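Glycosyl transferase (Staphylococcus aureus, PDB 5TZJ) is a glycosyl transferase that joins a family 2 domain to a TarS-type linker domain and holds uridine-diphosphate-N-acetylglucosamine in a pocket. Local coordinates at residues Y10-E13 with K14-T17; L47-V50 with E51-R54; F181-K184 with A185-N188; L264-K267 with L268-P272; K307-D310 with N311-V315. All coordinates share one frame; numbering follows the deposited sequence.

Contact 1 of 5, residues Y10-E13 with K14-T17; sequences YNSE and KYIT. With UD1 (uridine-diphosphate-N-acetylglucosamine), chain C.
The chain leaves the loop 10-13 and winds into helix 16-24 round the carbonyl of S12, whose O accepts from I16 N at 2.9 Å, almost collinear with the carbonyl bond, and weakly from Y15 N at 3.3 Å. That same oxygen lies over one face of the Y15 ring, toward its rim. With CG of Y15 wedged between its own backbone N and carbonyl carbon (chi1 38°), the ring folds back over S12, and CE1 comes to 3.4 Å from S12 CB. Y15 OH thereby reaches a water 2.9 Å away; the water donates to Y10 O and is also hydrogen-bonded to O2' of uridine-diphosphate-N-acetylglucosamine, tying the turn to the ligand. Y10 and S12 both line this ligand's pocket. S12 OG accepts from Y10 N at 3.1 Å and is hydrogen-bonded to S92 as well. E13 and K14 run alongside each other, with a weak salt bridge of 3.3 Å between E13 OE2 and K14 NZ, while E13 OE1 is taken up by the backbone N of Q45. The turn thus connects strand 3-9 to helix 16-24, and E13, I16 and T17 rest against I49 of helix 46-51.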
# COMPACT_ATOMS: atom_id res chain seq x y z
N TYR A 10 -11.91 -6.36 13.89
CA TYR A 10 -11.62 -5.72 15.18
C TYR A 10 -12.79 -4.82 15.55
O TYR A 10 -12.90 -3.72 15.00
CB TYR A 10 -10.32 -4.93 15.18
CG TYR A 10 -10.01 -4.38 16.60
CD1 TYR A 10 -10.19 -5.18 17.73
CD2 TYR A 10 -9.59 -3.07 16.80
CE1 TYR A 10 -9.94 -4.71 19.00
CE2 TYR A 10 -9.33 -2.58 18.09
CZ TYR A 10 -9.51 -3.41 19.18
OH TYR A 10 -9.26 -2.96 20.45
N ASN A 11 -13.65 -5.28 16.47
CA ASN A 11 -14.82 -4.50 16.89
C ASN A 11 -15.61 -4.02 15.67
O ASN A 11 -16.01 -2.86 15.55
CB ASN A 11 -14.40 -3.35 17.80
CG ASN A 11 -13.93 -3.85 19.17
OD1 ASN A 11 -14.34 -4.94 19.62
ND2 ASN A 11 -13.09 -3.07 19.85
N SER A 12 -15.87 -4.97 14.78
CA SER A 12 -16.47 -4.73 13.47
C SER A 12 -17.96 -5.03 13.46
O SER A 12 -18.51 -5.33 12.40
CB SER A 12 -15.77 -5.60 12.42
OG SER A 12 -14.38 -5.36 12.37
N GLU A 13 -18.62 -5.01 14.63
CA GLU A 13 -19.98 -5.54 14.67
C GLU A 13 -20.98 -4.68 13.89
O GLU A 13 -21.96 -5.21 13.37
CB GLU A 13 -20.44 -5.72 16.12
CG GLU A 13 -21.22 -4.57 16.69
CD GLU A 13 -21.43 -4.70 18.19
OE1 GLU A 13 -21.49 -5.84 18.70
OE2 GLU A 13 -21.50 -3.65 18.87
N LYS A 14 -20.74 -3.36 13.80
CA LYS A 14 -21.71 -2.49 13.14
C LYS A 14 -21.70 -2.61 11.61
O LYS A 14 -22.65 -2.18 10.97
CB LYS A 14 -21.47 -1.02 13.50
CG LYS A 14 -21.19 -0.76 14.96
CD LYS A 14 -22.39 -1.03 15.85
CE LYS A 14 -22.01 -0.72 17.31
NZ LYS A 14 -23.15 -0.90 18.25
N TYR A 15 -20.66 -3.19 11.02
CA TYR A 15 -20.62 -3.26 9.56
C TYR A 15 -20.30 -4.64 8.99
O TYR A 15 -20.47 -4.83 7.78
CB TYR A 15 -19.60 -2.25 8.99
CG TYR A 15 -18.34 -2.10 9.82
CD1 TYR A 15 -17.28 -2.99 9.69
CD2 TYR A 15 -18.20 -1.05 10.73
CE1 TYR A 15 -16.10 -2.85 10.46
CE2 TYR A 15 -17.04 -0.90 11.51
CZ TYR A 15 -15.97 -1.80 11.38
OH TYR A 15 -14.81 -1.65 12.15
N ILE A 16 -19.85 -5.60 9.81
CA ILE A 16 -19.31 -6.83 9.23
C ILE A 16 -20.36 -7.58 8.42
O ILE A 16 -20.01 -8.32 7.50
CB ILE A 16 -18.73 -7.73 10.34
CG1 ILE A 16 -18.02 -8.94 9.74
CG2 ILE A 16 -19.80 -8.13 11.30
CD1 ILE A 16 -16.73 -8.58 9.00
N THR A 17 -21.65 -7.34 8.70
CA THR A 17 -22.71 -8.00 7.95
C THR A 17 -22.67 -7.63 6.46
O THR A 17 -22.91 -8.49 5.60
CB THR A 17 -24.07 -7.65 8.56
OG1 THR A 17 -24.11 -8.12 9.91
CG2 THR A 17 -25.18 -8.30 7.80
C1' UD1 C . -6.60 1.08 4.84
C2' UD1 C . -6.30 -0.08 3.90
C3' UD1 C . -6.17 -1.30 4.75
C4' UD1 C . -4.88 -1.16 5.49
C5' UD1 C . -5.06 -0.05 6.52
C6' UD1 C . -3.79 0.18 7.29
C7' UD1 C . -7.24 0.48 1.64
C8' UD1 C . -6.03 1.36 1.40
N2' UD1 C . -7.38 -0.23 2.89
O1' UD1 C . -7.83 0.82 5.40
O3' UD1 C . -6.25 -2.53 3.98
O4' UD1 C . -4.53 -2.38 6.10
O5' UD1 C . -5.48 1.22 5.85
O6' UD1 C . -2.70 0.19 6.40
O7' UD1 C . -8.08 0.37 0.82
N1 UD1 C . -7.99 -4.43 12.05
C2 UD1 C . -7.42 -5.55 12.86
N3 UD1 C . -6.73 -5.27 14.16
C4 UD1 C . -6.61 -3.89 14.61
C5 UD1 C . -7.16 -2.77 13.78
C6 UD1 C . -7.85 -3.05 12.50
O2 UD1 C . -7.53 -6.65 12.47
O4 UD1 C . -6.07 -3.67 15.64
C1B UD1 C . -8.60 -4.73 10.78
C2B UD1 C . -10.01 -3.97 10.50
O2' UD1 C . -11.10 -4.72 11.17
C3B UD1 C . -10.09 -3.92 9.17
C4B UD1 C . -8.64 -3.86 8.66
O4B UD1 C . -7.76 -4.31 9.84
O3B UD1 C . -10.66 -5.20 8.61
C5B UD1 C . -8.20 -2.57 8.26
O5B UD1 C . -8.30 -1.68 9.34
PA UD1 C . -9.11 -0.27 9.05
O1A UD1 C . -9.41 0.43 10.35
O2A UD1 C . -10.38 -0.55 8.26
O3A UD1 C . -8.05 0.59 8.10
PB UD1 C . -8.39 1.53 6.78
O1B UD1 C . -9.86 1.81 6.59
O2B UD1 C . -7.68 2.82 7.18
O HOH W 1 -12.12 -2.51 12.73
O HOH W 2 -18.25 -2.07 14.64
O HOH W 3 -23.04 -5.29 10.87

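Contact 2 of 5, residues L47-V50 with E51-R54; sequences LQIV and EKYR
Three backbone bonds join L47-V50 to E51-R54, and their spacing changes along the way. E51 N donates to L47 O at 2.9 Å in the manner of an alpha-helix, whereas K52 N turns to I49 O, and Y53 N to V50 O, each at 3.1 Å and each only three residues back. In these last two the donor stands well above the carbonyl plane, as expected where the coil tightens. Side chains gather round the carbonyls of this last turn, that of Q48 included. The Y53 ring presents its edge, near its own plane, to I49 O and V50 O, with CD1 3.5 Å from I49 O. K52 folds its aliphatic part back along the helix: CG lies 3.4 Å from Q48 O, and CE approaches I49 CG1 at 4.3 Å. E51, bent at chi2 (-73°), passes its CG by L47 O and delivers its carboxylate to R54. There R54 NE donates to E51 OE2 at 3.3 Å on the syn side and in the guanidinium plane; NH2 pairs with OE1, though the modelled separation is too short to be taken at face value. Further out, Y53 OH is anchored by N21 of helix 16-24, and L47, V50 and E51 pack on V61 of strand 59-63. The whole is a helix end running into a type I beta turn, E51 to R54, within a beta-alpha-beta crossover: helix 46-51 connects the parallel, neighbouring strands 33-39 and 59-63 of the nucleotide-binding sheet expected of a family 2 glycosyl transferase.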
# COMPACT_ATOMS: atom_id res chain seq x y z
N LEU A 47 -17.97 -11.67 16.60
CA LEU A 47 -17.84 -13.10 16.32
C LEU A 47 -19.19 -13.80 16.28
O LEU A 47 -19.37 -14.75 15.50
CB LEU A 47 -16.94 -13.78 17.35
CG LEU A 47 -15.42 -13.66 17.13
CD1 LEU A 47 -14.71 -14.67 18.05
CD2 LEU A 47 -15.02 -13.87 15.71
N GLN A 48 -20.15 -13.35 17.10
CA GLN A 48 -21.47 -13.95 17.04
C GLN A 48 -22.17 -13.60 15.73
O GLN A 48 -22.91 -14.43 15.20
CB GLN A 48 -22.31 -13.50 18.25
CG GLN A 48 -21.75 -14.01 19.59
CD GLN A 48 -20.77 -13.03 20.26
OE1 GLN A 48 -19.92 -12.40 19.61
NE2 GLN A 48 -20.87 -12.93 21.59
N ILE A 49 -21.91 -12.41 15.18
CA ILE A 49 -22.45 -12.13 13.84
C ILE A 49 -21.77 -13.00 12.79
O ILE A 49 -22.45 -13.58 11.93
CB ILE A 49 -22.33 -10.63 13.50
CG1 ILE A 49 -23.19 -9.82 14.49
CG2 ILE A 49 -22.83 -10.37 12.10
CD1 ILE A 49 -22.89 -8.34 14.50
N VAL A 50 -20.45 -13.16 12.87
CA VAL A 50 -19.76 -14.02 11.91
C VAL A 50 -20.31 -15.45 11.95
O VAL A 50 -20.48 -16.09 10.91
CB VAL A 50 -18.24 -13.99 12.16
CG1 VAL A 50 -17.55 -15.09 11.37
CG2 VAL A 50 -17.63 -12.59 11.75
N GLU A 51 -20.64 -15.96 13.15
CA GLU A 51 -21.08 -17.35 13.24
C GLU A 51 -22.46 -17.60 12.63
O GLU A 51 -22.80 -18.76 12.36
CB GLU A 51 -21.07 -17.82 14.70
CG GLU A 51 -19.66 -18.20 15.10
CD GLU A 51 -19.26 -19.51 14.45
OE1 GLU A 51 -18.06 -19.63 14.09
OE2 GLU A 51 -20.16 -20.42 14.33
N LYS A 52 -23.25 -16.56 12.40
CA LYS A 52 -24.51 -16.77 11.69
C LYS A 52 -24.31 -17.20 10.24
O LYS A 52 -25.27 -17.65 9.61
CB LYS A 52 -25.38 -15.51 11.76
CG LYS A 52 -25.59 -14.93 13.17
CD LYS A 52 -26.48 -13.68 13.12
CE LYS A 52 -26.32 -12.78 14.34
NZ LYS A 52 -27.34 -13.04 15.41
N TYR A 53 -23.09 -17.10 9.69
CA TYR A 53 -22.80 -17.47 8.30
C TYR A 53 -22.10 -18.83 8.17
O TYR A 53 -21.75 -19.22 7.04
CB TYR A 53 -21.94 -16.38 7.64
CG TYR A 53 -22.72 -15.09 7.46
CD1 TYR A 53 -22.85 -14.20 8.52
CD2 TYR A 53 -23.36 -14.78 6.23
CE1 TYR A 53 -23.57 -13.03 8.39
CE2 TYR A 53 -24.09 -13.60 6.09
CZ TYR A 53 -24.19 -12.73 7.18
OH TYR A 53 -24.90 -11.55 7.09
N ARG A 54 -21.91 -19.54 9.29
CA ARG A 54 -21.24 -20.85 9.35
C ARG A 54 -21.76 -21.86 8.31
O ARG A 54 -20.97 -22.58 7.68
CB ARG A 54 -21.41 -21.41 10.78
CG ARG A 54 -21.07 -22.87 11.02
CD ARG A 54 -19.57 -23.14 11.08
NE ARG A 54 -18.84 -22.26 11.99
CZ ARG A 54 -17.52 -22.12 11.98
NH1 ARG A 54 -16.79 -22.81 11.10
NH2 ARG A 54 -16.90 -21.28 12.82

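Contact 3 of 5, residues F181-K184 with A185-N188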
# COMPACT_ATOMS: atom_id res chain seq x y z
N PHE A 181 4.37 -5.53 1.95
CA PHE A 181 3.75 -6.77 1.51
C PHE A 181 3.47 -6.75 0.01
O PHE A 181 3.86 -7.67 -0.72
CB PHE A 181 2.46 -6.98 2.29
CG PHE A 181 1.66 -8.23 1.85
CD1 PHE A 181 1.91 -9.46 2.48
CD2 PHE A 181 0.68 -8.15 0.89
CE1 PHE A 181 1.20 -10.62 2.11
CE2 PHE A 181 -0.05 -9.33 0.48
CZ PHE A 181 0.21 -10.56 1.11
N THR A 182 2.81 -5.71 -0.46
CA THR A 182 2.43 -5.69 -1.86
C THR A 182 3.63 -5.40 -2.76
O THR A 182 3.71 -5.94 -3.86
CB THR A 182 1.32 -4.66 -2.07
OG1 THR A 182 0.13 -5.11 -1.39
CG2 THR A 182 1.05 -4.43 -3.60
N MET A 183 4.60 -4.61 -2.28
CA MET A 183 5.80 -4.39 -3.10
C MET A 183 6.57 -5.69 -3.28
O MET A 183 7.05 -5.99 -4.39
CB MET A 183 6.71 -3.30 -2.48
CG MET A 183 6.32 -1.89 -2.83
SD MET A 183 6.42 -1.47 -4.62
CE MET A 183 8.00 -2.21 -5.06
N LYS A 184 6.70 -6.47 -2.20
CA LYS A 184 7.28 -7.81 -2.29
C LYS A 184 6.50 -8.67 -3.29
O LYS A 184 7.10 -9.39 -4.10
CB LYS A 184 7.28 -8.50 -0.91
CG LYS A 184 8.41 -8.08 0.05
CD LYS A 184 8.23 -8.75 1.45
CE LYS A 184 9.36 -8.38 2.45
NZ LYS A 184 9.19 -8.94 3.85
N ALA A 185 5.17 -8.65 -3.21
CA ALA A 185 4.40 -9.49 -4.13
C ALA A 185 4.60 -9.01 -5.57
O ALA A 185 4.73 -9.82 -6.49
CB ALA A 185 2.91 -9.46 -3.77
N TYR A 186 4.64 -7.69 -5.77
CA TYR A 186 4.91 -7.18 -7.12
C TYR A 186 6.28 -7.63 -7.61
O TYR A 186 6.44 -8.09 -8.75
CB TYR A 186 4.85 -5.65 -7.14
CG TYR A 186 3.48 -4.99 -7.09
CD1 TYR A 186 2.34 -5.64 -7.49
CD2 TYR A 186 3.36 -3.65 -6.68
CE1 TYR A 186 1.08 -4.97 -7.46
CE2 TYR A 186 2.15 -2.97 -6.68
CZ TYR A 186 1.00 -3.64 -7.07
OH TYR A 186 -0.19 -2.95 -7.03
N LEU A 187 7.30 -7.48 -6.76
CA LEU A 187 8.67 -7.78 -7.17
C LEU A 187 8.88 -9.27 -7.52
O LEU A 187 9.74 -9.60 -8.33
CB LEU A 187 9.64 -7.34 -6.06
CG LEU A 187 9.92 -5.82 -5.91
CD1 LEU A 187 10.62 -5.51 -4.59
CD2 LEU A 187 10.72 -5.22 -7.11
N ASN A 188 8.12 -10.18 -6.91
CA ASN A 188 8.30 -11.61 -7.12
C ASN A 188 7.38 -12.21 -8.18
O ASN A 188 7.60 -13.36 -8.57
CB ASN A 188 8.09 -12.37 -5.80
CG ASN A 188 9.27 -12.22 -4.87
OD1 ASN A 188 10.31 -12.86 -5.07
ND2 ASN A 188 9.14 -11.35 -3.88
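K184, M183 and A185 are central to this last stretch of helix 177-188, each meeting residues about one turn away. K184 contributes chiefly its carbonyl, which is gripped twice by N188: the backbone N donates at 3.1 Å and ND2 at 2.8 Å to K184 O, from opposite faces of the carbonyl plane, so the asparagine amide adds a second bond where the helix ends. The M183 chain is bent at both chi2 (-63°) and chi3. This puts SD at the edge of the Y186 ring, 4.3 Å from CD2, and lets CE settle 4.2 Å from L187 CG. A185 N closes a regular helical bond to F181 O, and its CB, 3.6 Å from T182 O, also touches L161 and L162 of helix 159-164. Beside them T182 CG2 sits over one face of the Y186 ring, 3.7 Å from its centroid and 18° off the normal, a CH-pi contact. The same rotation of T182 (chi1 -67°) that sets CG2 on the ring lets OG1 bond to Y157 OH and L151 O, while Y186 OH bonds to T150 O. The chemistry is that of a buried helix whose apolar groups pack together while its hydroxyls find partners across the fold.

Contact 4 of 5, residues L264-K267 with L268-P272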
# COMPACT_ATOMS: atom_id res chain seq x y z
N LEU A 264 6.31 21.61 6.84
CA LEU A 264 5.36 22.71 6.98
C LEU A 264 4.30 22.41 8.05
O LEU A 264 3.74 23.35 8.64
CB LEU A 264 4.61 22.97 5.67
CG LEU A 264 5.63 23.12 4.50
CD1 LEU A 264 4.95 23.27 3.15
CD2 LEU A 264 6.40 24.35 4.82
N LYS A 265 4.00 21.13 8.27
CA LYS A 265 2.85 20.75 9.11
C LYS A 265 3.23 20.28 10.52
O LYS A 265 2.46 20.49 11.46
CB LYS A 265 2.05 19.61 8.45
CG LYS A 265 1.66 19.83 7.00
CD LYS A 265 1.72 18.48 6.24
CE LYS A 265 1.05 18.57 4.90
NZ LYS A 265 -0.33 19.03 5.11
N VAL A 266 4.36 19.59 10.67
CA VAL A 266 4.76 19.02 11.95
C VAL A 266 5.29 20.12 12.87
O VAL A 266 5.99 21.05 12.42
CB VAL A 266 5.83 17.94 11.69
CG1 VAL A 266 6.43 17.39 13.02
CG2 VAL A 266 5.22 16.77 10.87
N LYS A 267 4.91 20.07 14.14
CA LYS A 267 5.46 21.00 15.12
C LYS A 267 6.96 21.08 14.97
O LYS A 267 7.63 20.05 14.88
CB LYS A 267 5.12 20.53 16.53
CG LYS A 267 3.64 20.44 16.78
CD LYS A 267 3.38 19.75 18.14
CE LYS A 267 1.88 19.52 18.32
NZ LYS A 267 1.16 20.80 18.03
N LEU A 268 7.50 22.30 14.94
CA LEU A 268 8.95 22.46 14.78
C LEU A 268 9.72 21.52 15.71
O LEU A 268 10.71 20.90 15.31
CB LEU A 268 9.38 23.91 15.07
CG LEU A 268 9.29 24.97 14.01
CD1 LEU A 268 9.67 26.39 14.58
CD2 LEU A 268 10.16 24.63 12.84
N GLU A 269 9.31 21.44 16.97
CA GLU A 269 10.13 20.71 17.95
C GLU A 269 10.09 19.20 17.75
O GLU A 269 10.94 18.51 18.32
CB GLU A 269 9.69 21.07 19.37
CG GLU A 269 8.26 20.65 19.69
CD GLU A 269 7.19 21.71 19.31
OE1 GLU A 269 6.01 21.49 19.67
OE2 GLU A 269 7.51 22.73 18.67
N GLU A 270 9.17 18.68 16.91
CA GLU A 270 9.13 17.29 16.52
C GLU A 270 9.89 16.98 15.24
O GLU A 270 10.12 15.80 14.97
CB GLU A 270 7.67 16.84 16.33
CG GLU A 270 6.91 16.82 17.66
CD GLU A 270 5.45 16.36 17.53
OE1 GLU A 270 4.63 16.78 18.37
OE2 GLU A 270 5.13 15.60 16.60
N GLN A 271 10.28 18.00 14.46
CA GLN A 271 10.82 17.72 13.14
C GLN A 271 12.16 17.02 13.17
O GLN A 271 12.45 16.29 12.22
CB GLN A 271 10.93 19.01 12.27
CG GLN A 271 9.50 19.59 11.91
CD GLN A 271 9.53 20.84 11.03
OE1 GLN A 271 10.56 21.18 10.43
NE2 GLN A 271 8.40 21.55 10.98
N PRO A 272 13.04 17.22 14.16
CA PRO A 272 14.28 16.41 14.15
C PRO A 272 14.02 14.91 14.25
O PRO A 272 14.81 14.12 13.72
CB PRO A 272 15.06 16.95 15.35
CG PRO A 272 14.60 18.35 15.44
CD PRO A 272 13.13 18.31 15.15
O HOH W 4 3.22 17.57 14.92
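The carbonyls of V266 and K267 are each taken up by a donor further along the chain. V266 O receives Q271 NE2 at 2.9 Å, with an N-H...O angle of 168° and with the oxygen lying in the side-chain amide plane. Q271 reaches it with an extended chain that runs antiparallel to the V266 side chain. The same NE2 makes a weak second bond to S263 O, and the other end of the amide, OE1, accepts from R313 NH2, so both ends of this buried glutamine are engaged. K267 O accepts from E270 N at 2.9 Å, the donor standing above the carbonyl plane as suits the 3-10 turn 268-270. Q271 N then bonds to L268 O at 3.1 Å. K267 N donates to a water at 3.1 Å, which in turn gives a weak bond to E270 OE2. K267 lies alongside E270 and meets it with its aliphatic part, CD 3.2 Å from E270 OE1, while K267 NZ stays 5.3 Å from that oxygen, too far for a salt bridge. V266 CG1 packs on E270 CB at 3.6 Å. The segment is the tight link between helix 262-265 and helix 271-282, and both its arms lean on helix 309-321: L264 on E317 and R320, L268 on R313, and Q271 on I309.

Contact 5 of 5, residues K307-D310 with N311-V315; sequences KDID and NYRTV
This is a helix N-cap near the surface of the linker domain: D308 stands right before helix 309-321, just where the chain has left helix 298-305, and caps N311. D308 holds its CG anti to its own backbone nitrogen (chi1 179°), which swings the carboxylate over the first turn. OD1 accepts the backbone N-H of N311 at 3.1 Å and 171°, meeting it from above the carboxylate plane, while OD2 takes N311 ND2 at 3.0 Å on its syn side. One aspartate therefore holds both the main chain and the side chain of the same residue, and its charge would probably be favoured by the helix start. The remaining amide oxygen, N311 OD1, is bound by N339. D308 O meanwhile opens the regular helical series by accepting from Y312 N at 2.9 Å. Immediately before this cap, K307 ends helix 298-305 in a Schellman motif with positive phi, so one helix is terminated and the next begun within two residues. On another side of the first turn R313 runs beside D310: NH1 forms a salt bridge to D310 OD1 at 3.2 Å on the anti side, and a water joins D310 O, 2.8 Å away, to the same NH1. I309 O lies over the centre of one guanidinium face, and I309 CG1 comes to 3.5 Å from NH2, the nitrogen that bonds to Q271 of helix 271-282. The I309 side chain touches F262 and I275, and the Y312 ring meets that of F262.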
# COMPACT_ATOMS: atom_id res chain seq x y z
N LYS A 307 20.38 14.55 6.70
CA LYS A 307 19.64 14.84 7.94
C LYS A 307 19.70 16.32 8.32
O LYS A 307 20.05 16.71 9.44
CB LYS A 307 20.13 13.93 9.08
CG LYS A 307 19.77 12.50 8.77
CD LYS A 307 20.28 11.52 9.89
CE LYS A 307 19.82 10.11 9.60
NZ LYS A 307 20.31 9.08 10.65
N ASP A 308 19.39 17.17 7.35
CA ASP A 308 19.55 18.61 7.48
C ASP A 308 18.15 19.24 7.43
O ASP A 308 17.70 19.68 6.36
CB ASP A 308 20.46 19.13 6.33
CG ASP A 308 20.69 20.65 6.36
OD1 ASP A 308 20.06 21.39 7.16
OD2 ASP A 308 21.52 21.09 5.55
N ILE A 309 17.49 19.34 8.59
CA ILE A 309 16.09 19.79 8.59
C ILE A 309 15.97 21.27 8.20
O ILE A 309 14.99 21.69 7.55
CB ILE A 309 15.45 19.52 9.96
CG1 ILE A 309 13.95 19.86 9.90
CG2 ILE A 309 16.19 20.31 11.05
CD1 ILE A 309 13.11 18.90 9.02
N ASP A 310 16.93 22.10 8.59
CA ASP A 310 16.83 23.51 8.29
C ASP A 310 16.79 23.75 6.79
O ASP A 310 15.94 24.50 6.30
CB ASP A 310 17.99 24.25 8.94
CG ASP A 310 17.80 24.44 10.44
OD1 ASP A 310 16.69 24.20 10.97
OD2 ASP A 310 18.78 24.83 11.09
N ASN A 311 17.69 23.09 6.04
CA ASN A 311 17.65 23.18 4.56
C ASN A 311 16.50 22.38 3.95
O ASN A 311 15.89 22.85 2.97
CB ASN A 311 19.01 22.74 3.98
CG ASN A 311 20.01 23.95 3.90
OD1 ASN A 311 19.61 25.02 3.53
ND2 ASN A 311 21.27 23.75 4.29
N TYR A 312 16.12 21.24 4.55
CA TYR A 312 14.93 20.55 4.05
C TYR A 312 13.71 21.47 4.15
O TYR A 312 12.92 21.60 3.20
CB TYR A 312 14.70 19.25 4.85
CG TYR A 312 13.70 18.33 4.21
CD1 TYR A 312 12.33 18.60 4.26
CD2 TYR A 312 14.14 17.19 3.55
CE1 TYR A 312 11.37 17.69 3.59
CE2 TYR A 312 13.22 16.27 2.94
CZ TYR A 312 11.87 16.53 2.98
OH TYR A 312 11.05 15.59 2.30
N ARG A 313 13.56 22.12 5.30
CA ARG A 313 12.40 23.00 5.53
C ARG A 313 12.42 24.22 4.64
O ARG A 313 11.37 24.67 4.17
CB ARG A 313 12.35 23.42 7.00
CG ARG A 313 11.13 24.27 7.37
CD ARG A 313 11.27 24.83 8.78
NE ARG A 313 11.50 23.81 9.75
CZ ARG A 313 12.58 23.70 10.52
NH1 ARG A 313 13.57 24.60 10.45
NH2 ARG A 313 12.66 22.71 11.40
N THR A 314 13.61 24.83 4.45
CA THR A 314 13.72 25.92 3.48
C THR A 314 13.24 25.49 2.09
O THR A 314 12.51 26.22 1.42
CB THR A 314 15.17 26.44 3.45
OG1 THR A 314 15.47 27.12 4.68
CG2 THR A 314 15.41 27.46 2.25
N VAL A 315 13.62 24.30 1.65
CA VAL A 315 13.12 23.83 0.35
C VAL A 315 11.59 23.80 0.33
O VAL A 315 10.95 24.34 -0.58
CB VAL A 315 13.72 22.46 0.01
CG1 VAL A 315 12.99 21.82 -1.16
CG2 VAL A 315 15.25 22.58 -0.28
O HOH W 5 14.69 26.24 8.04

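How the contacts relate
The five contacts fall into two touching pairs with one standing apart. Contacts 1 and 2, centres 11 Å apart, meet where T17 CG2 lies 3.3 Å from Y53 OH and where I16 CG2 packs at 3.9 Å on I49 CG2. Contacts 4 and 5 are equally close and are joined by a probable hydrogen bond of 2.8 Å between Q271 OE1 and R313 NH2. Contact 3 sits 29 Å from contact 1 and 32 Å from contact 4, centre to centre. Contact 1 reaches uridine-diphosphate-N-acetylglucosamine itself, whereas the side chains of T182 and V50 remain about 9 and 10 Å from it. Contacts 2 and 5 lie on opposite sides of the chain's centre, their own centres 53 Å apart.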